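Local atomic coordinates of multiheme cytochrome cf (Carboxydothermus ferrireducens DSM 11255, PDB entry 6QVM), a protein that probably carries electrons along a chain of c-type hemes through the S-layer to insoluble Fe(III) outside the cell. Residues 81-84 with 85-88; 129-132 with 133-136; 257-260 with 261-264; 548-551 with 552-556. All blocks are in the same frame, centred on the assembly; numbering follows the deposited sequence. Where two conformers were deposited one is given.

Contact 1 (81-84 with 85-88). With HEC (heme c), chain E.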
loop_
_atom_site.group_PDB
_atom_site.type_symbol
_atom_site.label_atom_id
_atom_site.label_comp_id
_atom_site.label_asym_id
_atom_site.label_seq_id
_atom_site.Cartn_x
_atom_site.Cartn_y
_atom_site.Cartn_z
ATOM N N GLY A 81 14.689 21.413 -3.879
ATOM C CA GLY A 81 14.925 20.022 -3.515
ATOM C C GLY A 81 13.793 19.111 -3.955
ATOM O O GLY A 81 14.021 18.007 -4.461
ATOM N N VAL A 82 12.552 19.568 -3.766
ATOM C CA VAL A 82 11.386 18.830 -4.242
ATOM C C VAL A 82 11.476 18.603 -5.748
ATOM O O VAL A 82 11.380 17.466 -6.229
ATOM C CB VAL A 82 10.094 19.576 -3.868
ATOM C CG1 VAL A 82 8.921 18.993 -4.622
ATOM C CG2 VAL A 82 9.856 19.519 -2.370
ATOM N N LEU A 83 11.686 19.680 -6.512
ATOM C CA LEU A 83 11.789 19.563 -7.964
ATOM C C LEU A 83 12.923 18.629 -8.359
ATOM O O LEU A 83 12.770 17.797 -9.261
ATOM C CB LEU A 83 11.994 20.942 -8.589
ATOM C CG LEU A 83 10.881 21.964 -8.353
ATOM C CD1 LEU A 83 11.283 23.331 -8.890
ATOM C CD2 LEU A 83 9.576 21.500 -8.980
ATOM N N PHE A 84 14.079 18.770 -7.708
ATOM C CA PHE A 84 15.188 17.853 -7.940
ATOM C C PHE A 84 14.733 16.405 -7.802
ATOM O O PHE A 84 14.991 15.571 -8.676
ATOM C CB PHE A 84 16.326 18.173 -6.963
ATOM C CG PHE A 84 17.450 17.166 -6.964
ATOM C CD1 PHE A 84 18.455 17.228 -7.918
ATOM C CD2 PHE A 84 17.517 16.180 -5.991
ATOM C CE1 PHE A 84 19.489 16.315 -7.912
ATOM C CE2 PHE A 84 18.548 15.261 -5.984
ATOM C CZ PHE A 84 19.536 15.331 -6.945
ATOM N N MET A 85 14.011 16.100 -6.723
ATOM C CA MET A 85 13.614 14.720 -6.472
ATOM C C MET A 85 12.507 14.276 -7.425
ATOM O O MET A 85 12.490 13.120 -7.858
ATOM C CB MET A 85 13.185 14.555 -5.019
ATOM C CG MET A 85 13.108 13.109 -4.579
ATOM S SD MET A 85 12.941 12.921 -2.798
ATOM C CE MET A 85 12.742 11.144 -2.665
ATOM N N GLN A 86 11.577 15.173 -7.767
ATOM C CA GLN A 86 10.550 14.835 -8.748
ATOM C C GLN A 86 11.128 14.613 -10.143
ATOM O O GLN A 86 10.520 13.892 -10.943
ATOM C CB GLN A 86 9.486 15.932 -8.803
ATOM C CG GLN A 86 8.751 16.158 -7.497
ATOM C CD GLN A 86 7.555 17.068 -7.651
ATOM O OE1 GLN A 86 7.689 18.274 -7.865
ATOM N NE2 GLN A 86 6.366 16.491 -7.541
ATOM N N ASN A 87 12.281 15.215 -10.445
ATOM C CA ASN A 87 12.927 15.103 -11.747
ATOM C C ASN A 87 13.896 13.932 -11.823
ATOM O O ASN A 87 14.879 13.995 -12.578
ATOM C CB ASN A 87 13.644 16.414 -12.078
ATOM C CG ASN A 87 12.707 17.463 -12.637
ATOM O OD1 ASN A 87 11.617 17.147 -13.117
ATOM N ND2 ASN A 87 13.123 18.720 -12.572
ATOM N N GLY A 88 13.656 12.866 -11.067
ATOM C CA GLY A 88 14.598 11.759 -11.043
ATOM C C GLY A 88 15.958 12.153 -10.512
ATOM O O GLY A 88 16.982 11.691 -11.027
HETATM FE FE HEC E . 20.559 16.347 0.838
HETATM C CHA HEC E . 18.503 13.754 1.790
HETATM C CHB HEC E . 22.215 16.121 3.829
HETATM C CHC HEC E . 22.759 18.784 -0.213
HETATM C CHD HEC E . 18.689 16.827 -2.046
HETATM N NA HEC E . 20.399 15.157 2.485
HETATM C C1A HEC E . 19.454 14.172 2.693
HETATM C C2A HEC E . 19.636 13.634 4.025
HETATM C C3A HEC E . 20.655 14.302 4.593
HETATM C C4A HEC E . 21.152 15.268 3.636
HETATM C CMA HEC E . 21.223 14.088 6.011
HETATM C CAA HEC E . 18.766 12.517 4.651
HETATM C CBA HEC E . 19.599 11.261 4.895
HETATM C CGA HEC E . 19.790 10.500 3.611
HETATM O O1A HEC E . 20.878 9.892 3.439
HETATM O O2A HEC E . 18.858 10.497 2.764
HETATM N NB HEC E . 22.174 17.286 1.653
HETATM C C1B HEC E . 22.715 17.003 2.893
HETATM C C2B HEC E . 23.908 17.806 3.050
HETATM C C3B HEC E . 24.059 18.555 1.940
HETATM C C4B HEC E . 22.975 18.228 1.032
HETATM C CMB HEC E . 24.789 17.795 4.320
HETATM C CAB HEC E . 25.183 19.577 1.643
HETATM C CBB HEC E . 26.574 18.905 1.595
HETATM N NC HEC E . 20.675 17.589 -0.791
HETATM C C1C HEC E . 21.692 18.496 -1.043
HETATM C C2C HEC E . 21.448 19.111 -2.338
HETATM C C3C HEC E . 20.349 18.534 -2.875
HETATM C C4C HEC E . 19.832 17.587 -1.894
HETATM C CMC HEC E . 22.397 20.136 -3.005
HETATM C CAC HEC E . 19.658 18.839 -4.237
HETATM C CBC HEC E . 20.584 18.640 -5.460
HETATM N ND HEC E . 18.862 15.438 0.005
HETATM C C1D HEC E . 18.277 15.811 -1.206
HETATM C C2D HEC E . 17.150 14.946 -1.458
HETATM C C3D HEC E . 17.097 13.993 -0.257
HETATM C C4D HEC E . 18.196 14.368 0.594
HETATM C CMD HEC E . 16.205 14.973 -2.676
HETATM C CAD HEC E . 16.100 12.846 -0.006
HETATM C CBD HEC E . 16.667 11.610 -0.699
HETATM C CGD HEC E . 15.797 10.406 -0.443
HETATM O O1D HEC E . 15.379 10.198 0.728
HETATM O O2D HEC E . 15.539 9.649 -1.417
#
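The side chain of Val-82 overlaps that of Gln-86 one turn further along the same helix. Both run along one flank of it. CG1 of Val-82 sits 3.5 Å from OE1 of Gln-86. This methyl is the branch anti to the backbone N (chi1 167°), which sets it beside the amide of Gln-86. CD2 of Leu-83 meets the same OE1 from another direction. The amide NE2 of Gln-86 is hydrogen-bonded to Ser-231. Beneath these side chains, Gln-86 N donates to Val-82 O at 2.8 Å, and Met-85 N bonds to Gly-81 O. The helix then ends. Asn-87 N bonds to Leu-83 O at 2.9 Å and only weakly to Phe-84 O, and Gly-88 follows with positive phi.

Phe-84 and Met-85 touch the heme c of chain E. The Phe-84 ring lies with one face under the thioether-arm methyl: CBC stands 3.4 Å above the plane, over the ring centre, a CH-pi arrangement. The heme methyl CMD meets the ring's edge. Met-85 runs out fully extended, and its CE comes within 3.4 Å of propionate atom O2D. An alanine in place of Phe-84 would probably leave CBC without its aromatic cover and open a gap beside the heme. A second heme c touches Val-82 and Met-85. Helix 79-86 meets helix 226-233 through Met-85 and Gln-86, both on Cys-232.

Contact 2 (129-132 with 133-136)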
loop_
_atom_site.group_PDB
_atom_site.type_symbol
_atom_site.label_atom_id
_atom_site.label_comp_id
_atom_site.label_asym_id
_atom_site.label_seq_id
_atom_site.Cartn_x
_atom_site.Cartn_y
_atom_site.Cartn_z
ATOM N N LYS A 129 14.682 41.203 -24.907
ATOM C CA LYS A 129 13.882 42.045 -24.028
ATOM C C LYS A 129 12.425 42.095 -24.464
ATOM O O LYS A 129 11.528 42.205 -23.620
ATOM C CB LYS A 129 14.489 43.448 -23.989
ATOM C CG LYS A 129 13.916 44.380 -22.936
ATOM C CD LYS A 129 14.976 45.380 -22.520
ATOM C CE LYS A 129 14.415 46.496 -21.666
ATOM N NZ LYS A 129 15.509 47.412 -21.244
ATOM N N GLN A 130 12.161 41.997 -25.768
ATOM C CA GLN A 130 10.784 42.113 -26.228
ATOM C C GLN A 130 10.027 40.801 -26.061
ATOM O O GLN A 130 8.836 40.815 -25.739
ATOM C CB GLN A 130 10.738 42.583 -27.683
ATOM C CG GLN A 130 11.292 41.590 -28.698
ATOM C CD GLN A 130 11.208 42.102 -30.117
ATOM O OE1 GLN A 130 10.130 42.432 -30.610
ATOM N NE2 GLN A 130 12.354 42.187 -30.782
ATOM N N ARG A 131 10.692 39.662 -26.252
ATOM C CA ARG A 131 9.975 38.408 -26.077
ATOM C C ARG A 131 9.915 37.983 -24.616
ATOM O O ARG A 131 9.042 37.192 -24.244
ATOM C CB ARG A 131 10.585 37.317 -26.956
ATOM C CG ARG A 131 9.752 37.111 -28.219
ATOM C CD ARG A 131 10.298 36.107 -29.201
ATOM N NE ARG A 131 9.916 34.722 -28.910
ATOM C CZ ARG A 131 8.665 34.257 -28.917
ATOM N NH1 ARG A 131 8.427 32.978 -28.664
ATOM N NH2 ARG A 131 7.645 35.061 -29.174
ATOM N N LEU A 132 10.811 38.502 -23.773
ATOM C CA LEU A 132 10.605 38.368 -22.336
ATOM C C LEU A 132 9.336 39.090 -21.906
ATOM O O LEU A 132 8.576 38.581 -21.075
ATOM C CB LEU A 132 11.809 38.908 -21.566
ATOM C CG LEU A 132 11.627 38.982 -20.043
ATOM C CD1 LEU A 132 11.475 37.586 -19.447
ATOM C CD2 LEU A 132 12.774 39.735 -19.382
ATOM N N ALA A 133 9.094 40.283 -22.458
ATOM C CA ALA A 133 7.866 41.007 -22.151
ATOM C C ALA A 133 6.638 40.258 -22.654
ATOM O O ALA A 133 5.569 40.335 -22.039
ATOM C CB ALA A 133 7.920 42.411 -22.751
ATOM N N TYR A 134 6.773 39.529 -23.763
ATOM C CA TYR A 134 5.669 38.725 -24.278
ATOM C C TYR A 134 5.406 37.523 -23.380
ATOM O O TYR A 134 4.281 37.321 -22.905
ATOM C CB TYR A 134 5.982 38.285 -25.707
ATOM C CG TYR A 134 4.962 37.357 -26.330
ATOM C CD1 TYR A 134 3.658 37.781 -26.568
ATOM C CD2 TYR A 134 5.314 36.066 -26.711
ATOM C CE1 TYR A 134 2.729 36.936 -27.154
ATOM C CE2 TYR A 134 4.396 35.215 -27.296
ATOM C CZ TYR A 134 3.106 35.654 -27.516
ATOM O OH TYR A 134 2.191 34.805 -28.098
ATOM N N PHE A 135 6.444 36.712 -23.132
ATOM C CA PHE A 135 6.310 35.570 -22.232
ATOM C C PHE A 135 5.759 36.001 -20.880
ATOM O O PHE A 135 4.978 35.274 -20.256
ATOM C CB PHE A 135 7.658 34.871 -22.041
ATOM C CG PHE A 135 8.189 34.220 -23.274
ATOM C CD1 PHE A 135 7.334 33.771 -24.264
ATOM C CD2 PHE A 135 9.550 34.044 -23.437
ATOM C CE1 PHE A 135 7.834 33.161 -25.406
ATOM C CE2 PHE A 135 10.057 33.429 -24.578
ATOM C CZ PHE A 135 9.197 32.990 -25.562
ATOM N N LEU A 136 6.160 37.185 -20.409
ATOM C CA LEU A 136 5.655 37.681 -19.135
ATOM C C LEU A 136 4.165 37.989 -19.202
ATOM O O LEU A 136 3.451 37.832 -18.204
ATOM C CB LEU A 136 6.431 38.926 -18.714
ATOM C CG LEU A 136 6.184 39.395 -17.283
ATOM C CD1 LEU A 136 6.546 38.302 -16.292
ATOM C CD2 LEU A 136 6.977 40.649 -17.007
#
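Arg-131 and Phe-135 meet one turn apart on helix 129-139, an ordinary alpha-helix whose i to i+4 bonds run through the contact. The end of the arginine does the touching. NH1 lies 3.2 Å from CZ of Phe-135, and that ring atom sits over one face of the guanidinium. The two planes are steeply inclined, 75° apart, so this is not a flat stack. NH2 turns to the other aromatic and reaches 3.5 Å from CD2 of Tyr-134. That pair runs alongside, with planes 34° apart.

The next shell fixes these groups. The arginine chain is bent at chi3 (85°), which brings the guanidinium back over the following turn. NE forms a salt bridge with Glu-102, which also touches Phe-135. Helix 102-113 packs on Phe-135 through Val-106, while Asn-167 of helix 165-176 touches both Arg-131 and Tyr-134. The apolar flank of the helix carries Leu-132 and Leu-136, set against Phe-109 and Ala-205.

The backbone of Arg-131 takes part as well. Its O accepts a nearly straight bond from Phe-135 N at 2.9 Å, and the same O stands 3.1 Å above the Phe-135 ring plane, nearer the ring's border than its centre.

Contact 3 (257-260 with 261-264)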
loop_
_atom_site.group_PDB
_atom_site.type_symbol
_atom_site.label_atom_id
_atom_site.label_comp_id
_atom_site.label_asym_id
_atom_site.label_seq_id
_atom_site.Cartn_x
_atom_site.Cartn_y
_atom_site.Cartn_z
ATOM N N LEU A 257 -17.447 -0.845 -23.976
ATOM C CA LEU A 257 -18.671 -1.119 -23.238
ATOM C C LEU A 257 -19.853 -1.404 -24.152
ATOM O O LEU A 257 -20.917 -1.789 -23.656
ATOM C CB LEU A 257 -18.994 0.050 -22.307
ATOM C CG LEU A 257 -17.909 0.260 -21.253
ATOM C CD1 LEU A 257 -18.251 1.394 -20.301
ATOM C CD2 LEU A 257 -17.677 -1.043 -20.507
ATOM N N LEU A 258 -19.683 -1.229 -25.463
ATOM C CA LEU A 258 -20.715 -1.508 -26.457
ATOM C C LEU A 258 -22.018 -0.793 -26.095
ATOM O O LEU A 258 -23.065 -1.406 -25.899
ATOM C CB LEU A 258 -20.917 -3.018 -26.610
ATOM C CG LEU A 258 -19.619 -3.791 -26.857
ATOM C CD1 LEU A 258 -19.882 -5.281 -26.982
ATOM C CD2 LEU A 258 -18.897 -3.250 -28.087
ATOM N N TRP A 259 -21.918 0.535 -25.996
ATOM C CA TRP A 259 -23.022 1.344 -25.484
ATOM C C TRP A 259 -24.273 1.234 -26.344
ATOM O O TRP A 259 -25.391 1.317 -25.820
ATOM C CB TRP A 259 -22.589 2.805 -25.376
ATOM C CG TRP A 259 -21.810 3.108 -24.134
ATOM C CD1 TRP A 259 -20.477 3.372 -24.050
ATOM C CD2 TRP A 259 -22.314 3.155 -22.794
ATOM N NE1 TRP A 259 -20.119 3.589 -22.743
ATOM C CE2 TRP A 259 -21.231 3.463 -21.951
ATOM C CE3 TRP A 259 -23.577 2.967 -22.228
ATOM C CZ2 TRP A 259 -21.375 3.596 -20.570
ATOM C CZ3 TRP A 259 -23.719 3.097 -20.859
ATOM C CH2 TRP A 259 -22.624 3.413 -20.046
ATOM N N SER A 260 -24.115 1.037 -27.658
ATOM C CA SER A 260 -25.285 0.934 -28.524
ATOM C C SER A 260 -26.135 -0.286 -28.201
ATOM O O SER A 260 -27.290 -0.348 -28.629
ATOM C CB SER A 260 -24.864 0.895 -29.989
ATOM O OG SER A 260 -24.043 -0.226 -30.250
ATOM N N LEU A 261 -25.601 -1.247 -27.454
ATOM C CA LEU A 261 -26.371 -2.381 -26.966
ATOM C C LEU A 261 -27.090 -2.082 -25.654
ATOM O O LEU A 261 -27.824 -2.942 -25.154
ATOM C CB LEU A 261 -25.460 -3.605 -26.780
ATOM C CG LEU A 261 -24.588 -4.092 -27.945
ATOM C CD1 LEU A 261 -24.147 -5.531 -27.692
ATOM C CD2 LEU A 261 -25.313 -3.977 -29.280
ATOM N N ASN A 262 -26.874 -0.900 -25.073
ATOM C CA ASN A 262 -27.506 -0.505 -23.817
ATOM C C ASN A 262 -28.707 0.375 -24.150
ATOM O O ASN A 262 -28.545 1.496 -24.643
ATOM C CB ASN A 262 -26.518 0.226 -22.909
ATOM C CG ASN A 262 -27.017 0.349 -21.483
ATOM O OD1 ASN A 262 -28.217 0.282 -21.223
ATOM N ND2 ASN A 262 -26.091 0.524 -20.547
ATOM N N ASP A 263 -29.909 -0.140 -23.893
ATOM C CA ASP A 263 -31.145 0.542 -24.255
ATOM C C ASP A 263 -31.739 1.377 -23.120
ATOM O O ASP A 263 -32.668 2.150 -23.367
ATOM C CB ASP A 263 -32.184 -0.479 -24.735
ATOM C CG ASP A 263 -32.308 -1.660 -23.795
ATOM O OD1 ASP A 263 -31.341 -1.935 -23.057
ATOM O OD2 ASP A 263 -33.376 -2.307 -23.786
ATOM N N LYS A 264 -31.233 1.249 -21.894
ATOM C CA LYS A 264 -31.750 2.028 -20.777
ATOM C C LYS A 264 -30.932 3.273 -20.465
ATOM O O LYS A 264 -31.514 4.281 -20.043
ATOM C CB LYS A 264 -31.839 1.159 -19.519
ATOM C CG LYS A 264 -32.689 -0.098 -19.711
ATOM C CD LYS A 264 -33.479 -0.473 -18.478
ATOM C CE LYS A 264 -34.109 -1.850 -18.649
ATOM N NZ LYS A 264 -35.006 -2.196 -17.512
#
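Trp-259 and Asn-262 meet across a short 3-10 turn that leads into an Asx turn, all in the loop between strands 247-248 and 270-275. Two backbone bonds hold the first turn, each spanning three residues. Leu-261 N donates to Leu-258 O at 3.0 Å, and Asn-262 N donates to Trp-259 O at 2.8 Å. In both the donor stands well above the carbonyl plane. Both acceptors have a second partner: Trp-301 NE1 on Leu-258 O and Gln-266 NE2 on Trp-259 O.

The flat groups form the second kind of contact. The Asn-262 amide lies beside the indole and almost parallel to it, 7° off. ND2 is 3.5 Å from CZ3, at the benzene end of the indole. With chi1 at -166° the amide points away from the backbone N of Asn-262 and comes to this side. Trp-301 meets the indole too and touches Asn-262.

Apolar contact is slight. CB of Leu-258 lies 4.1 Å from CG of Leu-261. One face of the Trp-259 ring has Leu-257 CB above it, off centre.

Replacing Asn-262 by a leucine would probably leave the amide N of Lys-264 without its side-chain acceptor and the loop freer to move. In the Asx turn, OD1 of Asn-262 accepts that bond from Lys-264 N at 3.2 Å.

Contact 4 (548-551 with 552-556). With HEC (heme c), chain N.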
loop_
_atom_site.group_PDB
_atom_site.type_symbol
_atom_site.label_atom_id
_atom_site.label_comp_id
_atom_site.label_asym_id
_atom_site.label_seq_id
_atom_site.Cartn_x
_atom_site.Cartn_y
_atom_site.Cartn_z
ATOM N N GLU A 548 -5.716 -27.264 -1.973
ATOM C CA GLU A 548 -4.742 -26.397 -1.335
ATOM C C GLU A 548 -5.155 -26.162 0.109
ATOM O O GLU A 548 -6.291 -26.437 0.503
ATOM C CB GLU A 548 -4.623 -25.058 -2.066
ATOM C CG GLU A 548 -4.153 -25.163 -3.505
ATOM C CD GLU A 548 -3.951 -23.803 -4.138
ATOM O OE1 GLU A 548 -2.787 -23.351 -4.212
ATOM O OE2 GLU A 548 -4.959 -23.176 -4.530
ATOM N N CYS A 549 -4.209 -25.642 0.897
ATOM C CA CYS A 549 -4.526 -25.232 2.260
ATOM C C CYS A 549 -5.749 -24.327 2.276
ATOM O O CYS A 549 -6.661 -24.509 3.090
ATOM C CB CYS A 549 -3.336 -24.518 2.903
ATOM S SG CYS A 549 -1.732 -25.269 2.593
ATOM N N VAL A 550 -5.793 -23.356 1.360
ATOM C CA VAL A 550 -6.879 -22.393 1.320
ATOM C C VAL A 550 -8.206 -23.020 0.912
ATOM O O VAL A 550 -9.265 -22.457 1.215
ATOM C CB VAL A 550 -6.504 -21.245 0.364
ATOM C CG1 VAL A 550 -5.325 -20.459 0.903
ATOM C CG2 VAL A 550 -6.175 -21.797 -1.021
ATOM N N THR A 551 -8.186 -24.171 0.235
ATOM C CA THR A 551 -9.436 -24.807 -0.166
ATOM C C THR A 551 -10.294 -25.123 1.052
ATOM O O THR A 551 -11.503 -24.860 1.062
ATOM C CB THR A 551 -9.151 -26.083 -0.962
ATOM O OG1 THR A 551 -8.161 -25.820 -1.965
ATOM C CG2 THR A 551 -10.418 -26.601 -1.650
ATOM N N CYS A 552 -9.686 -25.695 2.086
ATOM C CA CYS A 552 -10.421 -26.085 3.284
ATOM C C CYS A 552 -10.426 -24.993 4.349
ATOM O O CYS A 552 -11.427 -24.808 5.046
ATOM C CB CYS A 552 -9.833 -27.372 3.876
ATOM S SG CYS A 552 -9.945 -28.828 2.810
ATOM N N HIS A 553 -9.324 -24.265 4.492
ATOM C CA HIS A 553 -9.212 -23.278 5.559
ATOM C C HIS A 553 -9.729 -21.902 5.174
ATOM O O HIS A 553 -10.020 -21.100 6.067
ATOM C CB HIS A 553 -7.757 -23.149 6.018
ATOM C CG HIS A 553 -7.251 -24.330 6.783
ATOM N ND1 HIS A 553 -7.472 -24.493 8.134
ATOM C CD2 HIS A 553 -6.515 -25.397 6.390
ATOM C CE1 HIS A 553 -6.900 -25.614 8.539
ATOM N NE2 HIS A 553 -6.318 -26.183 7.499
ATOM N N MET A 554 -9.834 -21.592 3.884
ATOM C CA MET A 554 -10.296 -20.274 3.445
ATOM C C MET A 554 -11.326 -20.399 2.323
ATOM O O MET A 554 -11.124 -19.884 1.222
ATOM C CB MET A 554 -9.113 -19.411 3.002
ATOM C CG MET A 554 -8.005 -19.253 4.034
ATOM S SD MET A 554 -6.806 -18.006 3.519
ATOM C CE MET A 554 -7.764 -16.509 3.726
ATOM N N PRO A 555 -12.462 -21.058 2.578
ATOM C CA PRO A 555 -13.493 -21.137 1.538
ATOM C C PRO A 555 -14.090 -19.766 1.283
ATOM O O PRO A 555 -14.349 -19.002 2.215
ATOM C CB PRO A 555 -14.530 -22.099 2.129
ATOM C CG PRO A 555 -13.803 -22.820 3.225
ATOM C CD PRO A 555 -12.868 -21.795 3.784
ATOM N N ASN A 556 -14.285 -19.454 0.003
ATOM C CA ASN A 556 -14.853 -18.177 -0.430
ATOM C C ASN A 556 -14.053 -16.983 0.092
ATOM O O ASN A 556 -14.599 -15.895 0.287
ATOM C CB ASN A 556 -16.322 -18.067 -0.010
ATOM C CG ASN A 556 -17.180 -19.151 -0.631
ATOM O OD1 ASN A 556 -17.119 -19.392 -1.836
ATOM N ND2 ASN A 556 -17.980 -19.815 0.194
HETATM FE FE HEC N . -5.500 -27.953 7.594
HETATM C CHA HEC N . -6.266 -28.338 10.895
HETATM C CHB HEC N . -2.753 -25.990 8.497
HETATM C CHC HEC N . -4.468 -27.880 4.369
HETATM C CHD HEC N . -8.440 -29.528 6.639
HETATM N NA HEC N . -4.665 -27.277 9.339
HETATM C C1A HEC N . -5.164 -27.558 10.596
HETATM C C2A HEC N . -4.316 -26.891 11.565
HETATM C C3A HEC N . -3.354 -26.241 10.909
HETATM C C4A HEC N . -3.552 -26.473 9.500
HETATM C CMA HEC N . -2.244 -25.389 11.556
HETATM C CAA HEC N . -4.506 -26.930 13.092
HETATM C CBA HEC N . -5.612 -25.941 13.393
HETATM C CGA HEC N . -6.190 -26.238 14.744
HETATM O O1A HEC N . -7.436 -26.371 14.842
HETATM O O2A HEC N . -5.404 -26.342 15.719
HETATM N NB HEC N . -3.915 -27.067 6.616
HETATM C C1B HEC N . -2.849 -26.391 7.186
HETATM C C2B HEC N . -1.846 -26.181 6.163
HETATM C C3B HEC N . -2.323 -26.693 5.008
HETATM C C4B HEC N . -3.636 -27.264 5.279
HETATM C CMB HEC N . -0.510 -25.435 6.400
HETATM C CAB HEC N . -1.621 -26.705 3.627
HETATM C CBB HEC N . -0.308 -27.518 3.672
HETATM N NC HEC N . -6.329 -28.560 5.847
HETATM C C1C HEC N . -5.707 -28.438 4.618
HETATM C C2C HEC N . -6.574 -29.014 3.609
HETATM C C3C HEC N . -7.663 -29.512 4.229
HETATM C C4C HEC N . -7.533 -29.214 5.648
HETATM C CMC HEC N . -6.221 -29.122 2.107
HETATM C CAC HEC N . -8.879 -30.230 3.580
HETATM C CBC HEC N . -8.459 -31.562 2.921
HETATM N ND HEC N . -7.114 -28.805 8.609
HETATM C C1D HEC N . -8.213 -29.405 7.997
HETATM C C2D HEC N . -9.095 -29.892 9.029
HETATM C C3D HEC N . -8.430 -29.521 10.362
HETATM C C4D HEC N . -7.194 -28.852 10.003
HETATM C CMD HEC N . -10.436 -30.623 8.831
HETATM C CAD HEC N . -8.982 -29.825 11.773
HETATM C CBD HEC N . -9.223 -28.501 12.491
HETATM C CGD HEC N . -10.623 -28.448 13.047
HETATM O O1D HEC N . -11.316 -27.418 12.819
HETATM O O2D HEC N . -11.051 -29.431 13.713
#
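Cys-549 and His-553 lie one turn apart on helix 549-553, and both turn to the heme c of chain N. With Cys-552 they complete the CXXCH heme-binding motif. SG of Cys-549 is bonded to CAB of the heme, and SG of Cys-552 to CAC, at 1.8 and 1.9 Å. Each sulfur is anti to its carbonyl carbon (chi1 -42° and -63°), and the two reach neighbouring pyrrole rings. His-553 comes at the porphyrin from its face. Its NE2 binds the heme iron, and His-659 binds the same iron.

The iron bond at NE2 and a hydrogen bond from ND1 to Phe-561 O probably fix the imidazole's rotation. The carbonyl O of Cys-549 is a neighbour at the ring's edge, in plane. It accepts the backbone N of His-553 at 3.0 Å.

Val-550 and Met-554 face another way. Their side chains run across one another, with CG1 of Val-550 3.9 Å from SD of Met-554. Both also touch further hemes. At the helix start Thr-551 OG1 accepts a bond from Glu-548 N at 2.8 Å, while Thr-551 N bonds to Glu-548 O.

Two thioethers and two histidines therefore fix this heme. Bis-histidine ligation fills both axial sites of the iron, consistent with a role in electron transfer rather than in binding a substrate at the metal. The ND1 bond would probably make the imidazole a stronger electron donor.

In the fold
The four contacts follow one another along the chain, and none touches another. Contacts 1 and 2 lie on the same side of the chain's centre, about 28 Å apart between centres, on helices 79-86 and 129-139. Contact 4, on helix 549-553, is on the opposite side, with its centre about 47 Å from that of contact 1 and 70 Å from that of contact 2. Contact 3 lies in a surface loop of the five-stranded antiparallel sheet, about 39 Å from contact 4 between centres. Contacts 1 and 4 border hemes far apart in the molecule. Contact 2 lies among helices 102-113, 165-176 and 199-212. Neither it nor contact 3 holds a heme-pocket residue. This spread fits an elongated, modular electron carrier.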